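PTS system, nitrogen regulatory IIA protein (Neisseria meningitidis, PDB 2A0J) probably takes part in phosphoryl transfer as an EIIA-type component of the phosphotransferase system, with a role linked to nitrogen regulation. Local coordinates at residues L59-A64 and S128-L133; F80-E85 and M134-A139; V87-D90 and P96-L99; L104-E107 and E112-E115. All blocks are in the same frame, centred on the assembly; numbering follows the deposited sequence.

Interaction 1 (L59-A64 and S128-L133)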
loop_
_atom_site.group_PDB
_atom_site.type_symbol
_atom_site.label_atom_id
_atom_site.label_comp_id
_atom_site.label_asym_id
_atom_site.label_seq_id
_atom_site.Cartn_x
_atom_site.Cartn_y
_atom_site.Cartn_z
ATOM N N LEU A 59 -0.850 -8.259 -6.694
ATOM C CA LEU A 59 -1.927 -8.434 -7.665
ATOM C C LEU A 59 -1.402 -8.930 -9.000
ATOM O O LEU A 59 -2.173 -9.308 -9.880
ATOM C CB LEU A 59 -2.657 -7.106 -7.881
ATOM C CG LEU A 59 -3.363 -6.469 -6.683
ATOM C CD1 LEU A 59 -3.850 -5.085 -7.072
ATOM C CD2 LEU A 59 -4.522 -7.344 -6.239
ATOM N N GLY A 60 -0.082 -8.932 -9.139
ATOM C CA GLY A 60 0.528 -9.354 -10.382
ATOM C C GLY A 60 0.957 -8.108 -11.145
ATOM O O GLY A 60 0.341 -7.047 -11.000
ATOM N N GLN A 61 2.025 -8.225 -11.929
ATOM C CA GLN A 61 2.528 -7.123 -12.733
ATOM C C GLN A 61 3.174 -5.963 -11.968
ATOM O O GLN A 61 2.919 -4.794 -12.261
ATOM C CB GLN A 61 1.401 -6.598 -13.618
ATOM C CG GLN A 61 0.874 -7.625 -14.600
ATOM C CD GLN A 61 -0.555 -7.339 -15.028
ATOM O OE1 GLN A 61 -1.049 -7.908 -16.001
ATOM N NE2 GLN A 61 -1.232 -6.461 -14.292
ATOM N N GLY A 62 4.020 -6.297 -10.997
ATOM C CA GLY A 62 4.727 -5.286 -10.222
ATOM C C GLY A 62 3.916 -4.486 -9.218
ATOM O O GLY A 62 4.431 -3.534 -8.624
ATOM N N VAL A 63 2.655 -4.862 -9.028
ATOM C CA VAL A 63 1.783 -4.178 -8.087
ATOM C C VAL A 63 1.414 -5.059 -6.891
ATOM O O VAL A 63 1.445 -6.289 -6.974
ATOM C CB VAL A 63 0.484 -3.730 -8.769
ATOM C CG1 VAL A 63 -0.411 -3.005 -7.758
ATOM C CG2 VAL A 63 0.807 -2.839 -9.963
ATOM N N ALA A 64 1.070 -4.416 -5.778
ATOM C CA ALA A 64 0.675 -5.117 -4.560
ATOM C C ALA A 64 -0.146 -4.181 -3.671
ATOM O O ALA A 64 -0.055 -2.952 -3.782
ATOM C CB ALA A 64 1.915 -5.614 -3.810
ATOM N N SER A 128 -1.575 1.283 -18.857
ATOM C CA SER A 128 -1.218 2.695 -18.920
ATOM C C SER A 128 -1.176 3.369 -17.549
ATOM O O SER A 128 -0.404 4.299 -17.350
ATOM C CB SER A 128 -2.179 3.435 -19.854
ATOM O OG SER A 128 -3.519 3.136 -19.531
ATOM N N ILE A 129 -1.997 2.912 -16.607
ATOM C CA ILE A 129 -1.989 3.494 -15.270
ATOM C C ILE A 129 -0.714 3.093 -14.531
ATOM O O ILE A 129 -0.101 3.911 -13.841
ATOM C CB ILE A 129 -3.198 3.041 -14.431
ATOM C CG1 ILE A 129 -4.473 3.717 -14.947
ATOM C CG2 ILE A 129 -2.957 3.379 -12.952
ATOM C CD1 ILE A 129 -5.739 3.279 -14.230
ATOM N N ARG A 130 -0.318 1.831 -14.678
ATOM C CA ARG A 130 0.895 1.343 -14.030
ATOM C C ARG A 130 2.116 2.018 -14.645
ATOM O O ARG A 130 3.086 2.332 -13.949
ATOM C CB ARG A 130 1.024 -0.178 -14.184
ATOM C CG ARG A 130 -0.092 -0.991 -13.541
ATOM C CD ARG A 130 0.278 -2.469 -13.509
ATOM N NE ARG A 130 0.693 -2.972 -14.816
ATOM C CZ ARG A 130 -0.102 -3.617 -15.667
ATOM N NH1 ARG A 130 -1.374 -3.853 -15.360
ATOM N NH2 ARG A 130 0.384 -4.032 -16.830
ATOM N N GLU A 131 2.065 2.237 -15.956
ATOM C CA GLU A 131 3.163 2.883 -16.660
ATOM C C GLU A 131 3.354 4.319 -16.190
ATOM O O GLU A 131 4.486 4.779 -16.053
ATOM C CB GLU A 131 2.920 2.848 -18.171
ATOM C CG GLU A 131 3.278 1.518 -18.812
ATOM C CD GLU A 131 2.943 1.466 -20.288
ATOM O OE1 GLU A 131 3.405 0.525 -20.969
ATOM O OE2 GLU A 131 2.211 2.359 -20.764
ATOM N N SER A 132 2.248 5.023 -15.941
ATOM C CA SER A 132 2.310 6.402 -15.464
ATOM C C SER A 132 2.893 6.452 -14.055
ATOM O O SER A 132 3.784 7.259 -13.773
ATOM C CB SER A 132 0.916 7.034 -15.453
ATOM O OG SER A 132 0.485 7.329 -16.764
ATOM N N LEU A 133 2.382 5.588 -13.177
ATOM C CA LEU A 133 2.845 5.519 -11.794
ATOM C C LEU A 133 4.335 5.209 -11.719
ATOM O O LEU A 133 4.981 5.488 -10.708
ATOM C CB LEU A 133 2.042 4.471 -11.008
ATOM C CG LEU A 133 0.601 4.899 -10.688
ATOM C CD1 LEU A 133 -0.224 3.710 -10.263
ATOM C CD2 LEU A 133 0.607 5.961 -9.600
#
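The loop leading into strand 63-70 and the strand's first residues face helix 127-135. Gln61 and Val63 meet the long side chain of Arg130; Val63 CA and Arg130 CA are 8.2 Å apart. The aliphatic part of Arg130 makes the apolar half of the contact. Its CD lies 3.6 Å from Val63 CG2, and the two side chains cross at about a right angle. Arg130 is bent at its third torsion (chi3 -52°), which turns the guanidinium toward Gln61. Gln61 CD then lies 3.4 Å above the Arg130 guanidinium plane, displaced toward its rim on the NH1 side. The planes are 36° apart, so this is not a flat stack. Gln61 NE2 and Arg130 NH1 are modelled 2.8 Å apart, but both are donors and no bond joins them; the amide's exact placement is therefore doubtful. Arg130 NH1 is instead bonded to Phe124 O. Within the loop, Leu59 N donates to Val63 O at 3.0 Å. Gln61 N is held by Asp93. Val63 also packs on Phe124 of helix 110-124, and Gly62 is bonded to the backbone of strand 97-106, so the contact lies where the sheet edge meets two helices.

Interaction 2 (F80-E85 and M134-A139)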
loop_
_atom_site.group_PDB
_atom_site.type_symbol
_atom_site.label_atom_id
_atom_site.label_comp_id
_atom_site.label_asym_id
_atom_site.label_seq_id
_atom_site.Cartn_x
_atom_site.Cartn_y
_atom_site.Cartn_z
ATOM N N PHE A 80 1.635 5.086 -0.149
ATOM C CA PHE A 80 2.018 4.579 -1.454
ATOM C C PHE A 80 3.535 4.607 -1.568
ATOM O O PHE A 80 4.167 5.600 -1.204
ATOM C CB PHE A 80 1.399 5.424 -2.569
ATOM C CG PHE A 80 1.624 4.858 -3.936
ATOM C CD1 PHE A 80 0.889 3.758 -4.373
ATOM C CD2 PHE A 80 2.610 5.381 -4.768
ATOM C CE1 PHE A 80 1.135 3.181 -5.619
ATOM C CE2 PHE A 80 2.864 4.811 -6.019
ATOM C CZ PHE A 80 2.122 3.706 -6.444
ATOM N N ILE A 81 4.111 3.516 -2.071
ATOM C CA ILE A 81 5.559 3.413 -2.232
ATOM C C ILE A 81 6.012 2.982 -3.622
ATOM O O ILE A 81 5.505 2.008 -4.177
ATOM C CB ILE A 81 6.174 2.406 -1.249
ATOM C CG1 ILE A 81 5.887 2.828 0.191
ATOM C CG2 ILE A 81 7.675 2.298 -1.504
ATOM C CD1 ILE A 81 6.522 1.910 1.232
ATOM N N ARG A 82 6.982 3.716 -4.163
ATOM C CA ARG A 82 7.574 3.428 -5.470
ATOM C C ARG A 82 9.027 3.075 -5.159
ATOM O O ARG A 82 9.796 3.920 -4.691
ATOM C CB ARG A 82 7.524 4.660 -6.380
ATOM C CG ARG A 82 6.979 4.401 -7.781
ATOM C CD ARG A 82 8.028 4.610 -8.853
ATOM N NE ARG A 82 8.623 5.946 -8.781
ATOM C CZ ARG A 82 8.123 7.033 -9.355
ATOM N NH1 ARG A 82 7.009 6.971 -10.062
ATOM N NH2 ARG A 82 8.746 8.187 -9.219
ATOM N N THR A 83 9.389 1.817 -5.399
ATOM C CA THR A 83 10.735 1.335 -5.119
ATOM C C THR A 83 11.749 1.716 -6.202
ATOM O O THR A 83 11.409 1.821 -7.378
ATOM C CB THR A 83 10.723 -0.208 -4.931
ATOM O OG1 THR A 83 10.144 -0.835 -6.086
ATOM C CG2 THR A 83 9.895 -0.590 -3.689
ATOM N N ARG A 84 12.994 1.945 -5.796
ATOM C CA ARG A 84 14.042 2.298 -6.745
ATOM C C ARG A 84 14.309 1.081 -7.623
ATOM O O ARG A 84 14.578 1.202 -8.820
ATOM C CB ARG A 84 15.322 2.692 -6.010
ATOM C CG ARG A 84 16.421 3.194 -6.931
ATOM C CD ARG A 84 17.644 3.633 -6.142
ATOM N NE ARG A 84 17.281 4.566 -5.082
ATOM C CZ ARG A 84 18.146 5.125 -4.246
ATOM N NH1 ARG A 84 19.439 4.846 -4.347
ATOM N NH2 ARG A 84 17.717 5.958 -3.309
ATOM N N GLU A 85 14.221 -0.095 -7.005
ATOM C CA GLU A 85 14.433 -1.366 -7.685
ATOM C C GLU A 85 13.278 -2.300 -7.326
ATOM O O GLU A 85 12.703 -2.193 -6.251
ATOM C CB GLU A 85 15.756 -1.990 -7.230
ATOM C CG GLU A 85 16.776 -2.228 -8.333
ATOM C CD GLU A 85 17.377 -0.948 -8.873
ATOM O OE1 GLU A 85 16.649 -0.168 -9.517
ATOM O OE2 GLU A 85 18.584 -0.720 -8.649
ATOM N N MET A 134 4.883 4.640 -12.790
ATOM C CA MET A 134 6.303 4.320 -12.833
ATOM C C MET A 134 7.169 5.461 -13.377
ATOM O O MET A 134 8.391 5.426 -13.222
ATOM C CB MET A 134 6.561 3.067 -13.688
ATOM C CG MET A 134 6.162 1.749 -13.044
ATOM S SD MET A 134 6.951 1.433 -11.454
ATOM C CE MET A 134 8.553 0.926 -11.960
ATOM N N THR A 135 6.559 6.466 -14.006
ATOM C CA THR A 135 7.351 7.564 -14.571
ATOM C C THR A 135 7.148 8.968 -13.999
ATOM O O THR A 135 8.092 9.756 -13.969
ATOM C CB THR A 135 7.184 7.651 -16.116
ATOM O OG1 THR A 135 5.814 7.920 -16.450
ATOM C CG2 THR A 135 7.621 6.340 -16.768
ATOM N N VAL A 136 5.936 9.281 -13.545
ATOM C CA VAL A 136 5.654 10.605 -12.993
ATOM C C VAL A 136 6.707 11.030 -11.971
ATOM O O VAL A 136 7.192 10.217 -11.188
ATOM C CB VAL A 136 4.243 10.663 -12.366
ATOM C CG1 VAL A 136 3.206 10.420 -13.446
ATOM C CG2 VAL A 136 4.108 9.632 -11.252
ATOM N N SER A 137 7.056 12.313 -11.987
ATOM C CA SER A 137 8.087 12.843 -11.102
ATOM C C SER A 137 7.638 13.293 -9.711
ATOM O O SER A 137 8.376 13.129 -8.738
ATOM C CB SER A 137 8.801 14.008 -11.793
ATOM O OG SER A 137 9.250 13.635 -13.084
ATOM N N SER A 138 6.440 13.858 -9.614
ATOM C CA SER A 138 5.943 14.344 -8.330
ATOM C C SER A 138 4.917 13.432 -7.677
ATOM O O SER A 138 4.294 12.593 -8.339
ATOM C CB SER A 138 5.325 15.739 -8.492
ATOM O OG SER A 138 4.089 15.677 -9.184
ATOM N N ALA A 139 4.748 13.621 -6.371
ATOM C CA ALA A 139 3.795 12.855 -5.579
ATOM C C ALA A 139 2.384 13.329 -5.909
ATOM O O ALA A 139 1.431 12.557 -5.831
ATOM C CB ALA A 139 4.082 13.040 -4.091
#
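Arg82 reaches from strand 77-83 to the end of helix 127-135 and grips the chain there by its carbonyls. The tight part is the guanidinium. Arg82 NH2 donates to Val136 O at 3.2 Å, with an N-H...O angle of 156°. The oxygen lies at the edge of the guanidinium, close to its plane, and the nitrogen sits nearly in line with the C=O bond. The main partner of Arg82 NH1 is Leu133 O; its second bond, to Val136 O at 3.4 Å, is weak. NE donates to Leu15 O of strand 13-17, so bonds to three carbonyls fix the group's rotation. Bends at chi2 (-115°) and chi3 (-56°) bring it round to this place. Met134 O lies over one face, and Val136 CG2 is 4.1 Å from Arg82 NH1.

The looser side is at Met134, which is exposed. Its SD is 4.2 Å from Arg82 CD, and the side chain also touches Leu99. Further along the chain, Ser138 is the N-cap of helix 139-146, and Glu141 accepts a bond from Ser138 N. The arrangement is a strand arginine hydrogen-bonded to main-chain carbonyls at and just past the end of helix 127-135. It ties the sheet to the connection between that helix and the next.

Interaction 3 (V87-D90 and P96-L99)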
loop_
_atom_site.group_PDB
_atom_site.type_symbol
_atom_site.label_atom_id
_atom_site.label_comp_id
_atom_site.label_asym_id
_atom_site.label_seq_id
_atom_site.Cartn_x
_atom_site.Cartn_y
_atom_site.Cartn_z
ATOM N N VAL A 87 11.111 -5.461 -5.992
ATOM C CA VAL A 87 11.294 -6.289 -4.802
ATOM C C VAL A 87 10.547 -7.609 -4.920
ATOM O O VAL A 87 9.383 -7.632 -5.323
ATOM C CB VAL A 87 10.801 -5.539 -3.531
ATOM C CG1 VAL A 87 10.599 -6.508 -2.374
ATOM C CG2 VAL A 87 11.807 -4.475 -3.143
ATOM N N GLY A 88 11.229 -8.703 -4.583
ATOM C CA GLY A 88 10.610 -10.022 -4.634
ATOM C C GLY A 88 9.463 -10.017 -3.648
ATOM O O GLY A 88 9.680 -9.939 -2.442
ATOM N N PHE A 89 8.242 -10.094 -4.162
ATOM C CA PHE A 89 7.048 -10.038 -3.329
ATOM C C PHE A 89 6.291 -11.355 -3.250
ATOM O O PHE A 89 5.186 -11.398 -2.706
ATOM C CB PHE A 89 6.100 -8.970 -3.879
ATOM C CG PHE A 89 5.448 -8.131 -2.824
ATOM C CD1 PHE A 89 6.156 -7.110 -2.192
ATOM C CD2 PHE A 89 4.121 -8.357 -2.454
ATOM C CE1 PHE A 89 5.548 -6.323 -1.201
ATOM C CE2 PHE A 89 3.503 -7.582 -1.464
ATOM C CZ PHE A 89 4.214 -6.565 -0.838
ATOM N N ASP A 90 6.867 -12.422 -3.793
ATOM C CA ASP A 90 6.206 -13.718 -3.774
ATOM C C ASP A 90 4.865 -13.592 -4.502
ATOM O O ASP A 90 3.918 -14.324 -4.223
ATOM C CB ASP A 90 5.990 -14.180 -2.327
ATOM C CG ASP A 90 7.261 -14.068 -1.475
ATOM O OD1 ASP A 90 7.548 -12.966 -0.951
ATOM O OD2 ASP A 90 7.986 -15.080 -1.340
ATOM N N PRO A 96 8.640 -9.458 -9.574
ATOM C CA PRO A 96 8.834 -8.594 -8.403
ATOM C C PRO A 96 7.936 -7.352 -8.497
ATOM O O PRO A 96 7.354 -7.093 -9.550
ATOM C CB PRO A 96 10.322 -8.267 -8.466
ATOM C CG PRO A 96 10.590 -8.258 -9.942
ATOM C CD PRO A 96 9.844 -9.471 -10.423
ATOM N N VAL A 97 7.817 -6.592 -7.406
ATOM C CA VAL A 97 6.950 -5.408 -7.401
ATOM C C VAL A 97 7.649 -4.071 -7.147
ATOM O O VAL A 97 8.614 -3.989 -6.377
ATOM C CB VAL A 97 5.819 -5.560 -6.355
ATOM C CG1 VAL A 97 5.184 -6.937 -6.474
ATOM C CG2 VAL A 97 6.365 -5.325 -4.963
ATOM N N SER A 98 7.141 -3.017 -7.783
ATOM C CA SER A 98 7.717 -1.680 -7.623
ATOM C C SER A 98 6.680 -0.659 -7.170
ATOM O O SER A 98 7.017 0.470 -6.808
ATOM C CB SER A 98 8.356 -1.211 -8.938
ATOM O OG SER A 98 9.544 -1.934 -9.226
ATOM N N LEU A 99 5.416 -1.058 -7.201
ATOM C CA LEU A 99 4.333 -0.176 -6.787
ATOM C C LEU A 99 3.564 -0.795 -5.622
ATOM O O LEU A 99 2.865 -1.794 -5.786
ATOM C CB LEU A 99 3.413 0.098 -7.974
ATOM C CG LEU A 99 4.150 0.752 -9.149
ATOM C CD1 LEU A 99 3.158 1.206 -10.210
ATOM C CD2 LEU A 99 4.961 1.935 -8.648
#
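Val87 and Val97 form an antiparallel hydrogen-bonded pair, with their side chains on the same side of this short two-stranded pairing. The chain turns a corner just afterwards, at Ser98. Val97 N donates to Val87 O at 2.8 Å, and Val87 N donates to Val97 O at 2.9 Å. Both bonds are fairly straight. Val87 O also has Pro96 against it, with Pro96 CB 3.3 Å away, so the proline ring flanks the carbonyl that Val97 N uses.

The main side-chain contact is between Phe89 and Val97. Val97 has a first torsion of -47°. This sets CG1 opposite the carbonyl carbon and CG2 between the two backbone branches, and both methyls then touch Phe89. Val97 CG1 rests against Phe89 CB at 3.4 Å. Val97 CG2 approaches Phe89 CD1 at 3.3 Å, a close fit for two carbons. The methyl approaches the ring at a slant. Phe89 has a first torsion away from the staggered positions (chi1 -139°). This brings the ring alongside Val97, although the chain has already left the strand.

Phe89 also packs on Ala64 and Pro66 of strand 63-70 and forms a cation-pi pair with Lys22. Its carbonyl accepts bonds from Ser56 OG and Lys22 NZ. The contact is largely buried, with Gly88 and Pro96 on the exposed side. Residues 88-96 form a long loop whose ends are joined by this single valine pair. It is the base of a long-looped beta hairpin, made by the short strand 86-87 and the start of strand 97-106.

Interaction 4 (L104-E107 and E112-E115)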
loop_
_atom_site.group_PDB
_atom_site.type_symbol
_atom_site.label_atom_id
_atom_site.label_comp_id
_atom_site.label_asym_id
_atom_site.label_seq_id
_atom_site.Cartn_x
_atom_site.Cartn_y
_atom_site.Cartn_z
ATOM N N LEU A 104 -4.509 0.447 6.100
ATOM C CA LEU A 104 -4.818 0.022 7.471
ATOM C C LEU A 104 -6.260 0.463 7.762
ATOM O O LEU A 104 -6.569 1.658 7.741
ATOM C CB LEU A 104 -3.880 0.686 8.476
ATOM C CG LEU A 104 -2.969 -0.193 9.327
ATOM C CD1 LEU A 104 -2.431 0.672 10.467
ATOM C CD2 LEU A 104 -3.721 -1.405 9.886
ATOM N N VAL A 105 -7.140 -0.490 8.048
ATOM C CA VAL A 105 -8.532 -0.150 8.298
ATOM C C VAL A 105 -9.070 -0.525 9.675
ATOM O O VAL A 105 -8.593 -1.465 10.313
ATOM C CB VAL A 105 -9.445 -0.800 7.225
ATOM C CG1 VAL A 105 -9.054 -0.297 5.848
ATOM C CG2 VAL A 105 -9.329 -2.325 7.272
ATOM N N PRO A 106 -10.054 0.237 10.171
ATOM C CA PRO A 106 -10.618 -0.092 11.485
ATOM C C PRO A 106 -11.401 -1.397 11.351
ATOM O O PRO A 106 -11.695 -1.837 10.239
ATOM C CB PRO A 106 -11.520 1.110 11.790
ATOM C CG PRO A 106 -11.889 1.633 10.429
ATOM C CD PRO A 106 -10.589 1.515 9.672
ATOM N N GLU A 107 -11.731 -2.026 12.469
ATOM C CA GLU A 107 -12.483 -3.267 12.414
ATOM C C GLU A 107 -13.968 -2.956 12.599
ATOM O O GLU A 107 -14.488 -3.066 13.709
ATOM C CB GLU A 107 -12.005 -4.215 13.516
ATOM C CG GLU A 107 -12.129 -5.691 13.166
ATOM C CD GLU A 107 -11.931 -6.597 14.365
ATOM O OE1 GLU A 107 -11.769 -7.820 14.164
ATOM O OE2 GLU A 107 -11.949 -6.093 15.510
ATOM N N GLU A 112 -17.356 -1.366 3.090
ATOM C CA GLU A 112 -16.857 -0.124 2.521
ATOM C C GLU A 112 -15.383 -0.261 2.128
ATOM O O GLU A 112 -14.929 0.341 1.155
ATOM C CB GLU A 112 -17.020 0.999 3.542
ATOM C CG GLU A 112 -16.494 2.339 3.088
ATOM C CD GLU A 112 -16.443 3.342 4.219
ATOM O OE1 GLU A 112 -15.743 3.073 5.220
ATOM O OE2 GLU A 112 -17.100 4.398 4.110
ATOM N N HIS A 113 -14.644 -1.064 2.891
ATOM C CA HIS A 113 -13.222 -1.286 2.642
ATOM C C HIS A 113 -12.983 -2.095 1.375
ATOM O O HIS A 113 -12.082 -1.781 0.599
ATOM C CB HIS A 113 -12.580 -2.003 3.833
ATOM C CG HIS A 113 -12.814 -1.317 5.142
ATOM N ND1 HIS A 113 -12.609 0.034 5.321
ATOM C CD2 HIS A 113 -13.254 -1.792 6.332
ATOM C CE1 HIS A 113 -12.916 0.362 6.563
ATOM N NE2 HIS A 113 -13.310 -0.727 7.198
ATOM N N LEU A 114 -13.786 -3.138 1.176
ATOM C CA LEU A 114 -13.667 -3.988 -0.006
ATOM C C LEU A 114 -13.806 -3.101 -1.237
ATOM O O LEU A 114 -13.298 -3.424 -2.309
ATOM C CB LEU A 114 -14.779 -5.038 -0.020
ATOM C CG LEU A 114 -15.106 -5.763 1.290
ATOM C CD1 LEU A 114 -16.478 -6.412 1.168
ATOM C CD2 LEU A 114 -14.038 -6.799 1.616
ATOM N N GLU A 115 -14.502 -1.978 -1.069
ATOM C CA GLU A 115 -14.729 -1.029 -2.153
ATOM C C GLU A 115 -13.429 -0.346 -2.540
ATOM O O GLU A 115 -13.085 -0.268 -3.720
ATOM C CB GLU A 115 -15.735 0.044 -1.729
ATOM C CG GLU A 115 -17.012 -0.489 -1.110
ATOM C CD GLU A 115 -17.773 -1.401 -2.043
ATOM O OE1 GLU A 115 -18.049 -0.980 -3.186
ATOM O OE2 GLU A 115 -18.100 -2.535 -1.629
#
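The end of strand 97-106 runs past the early part of helix 110-124, with the CA atoms of Val105 and His113 7.4 Å apart. This is a strand-loop-helix connection at the end of the mixed sheet: the chain leaves the strand, makes a short turn and returns as a helix packed on it. Val105 and His113 carry most of the contact, and their side chains come from opposite directions.

The imidazole lies flat beneath the valine. Val105 CB sits over the centre of the His113 ring, 3.7 Å from the centroid and 9° off the ring normal. This is a CH-pi contact over the face. The two methyls spread to different parts of the ring: Val105 CG1 is 3.6 Å from His113 ND1, and Val105 CG2 is 4.1 Å from His113 CD2. A first torsion of -54° places the ring of His113 opposite its own carbonyl carbon. The second, at -48°, presents its face to Val105.

Pro106 adds a smaller share and crosses the histidine obliquely. Val105, Pro106 and His113 are all buried, so the contact belongs to the interior. No hydrogen bond crosses between the segments. Val105 is bonded through its backbone to Gly68 in strand 63-70, and Leu104 to Thr77 in strand 77-83, so this end of the strand is held on both flanks. Pro106 also touches Val73 in the loop nearby. Pro106 CD lies 4.1 Å from His113 CE1, and Pro106 O, oblique to the ring, is 3.6 Å from His113 NE2.

How the interactions relate
All four contacts involve strands of the mixed sheet, interaction 3 where strand 97-106 begins, just before its corner. Interactions 1 and 2 share helix 127-135, their centres are 11 Å apart, and their segments alternate along the chain. Interaction 3 is nested inside both loops and touches both: Gly62 O lies 2.9 Å from Ser98 N, and Thr83 N 3.1 Å from Ser98 O. These three therefore form one connected region. Interaction 4 has its centre about 23 Å from that of interaction 3, without touching it. It too is nested in the loops closed by interactions 1 and 2. Strand 97-106 runs from interaction 3 to interaction 4, which lie on opposite sides of the chain's centre.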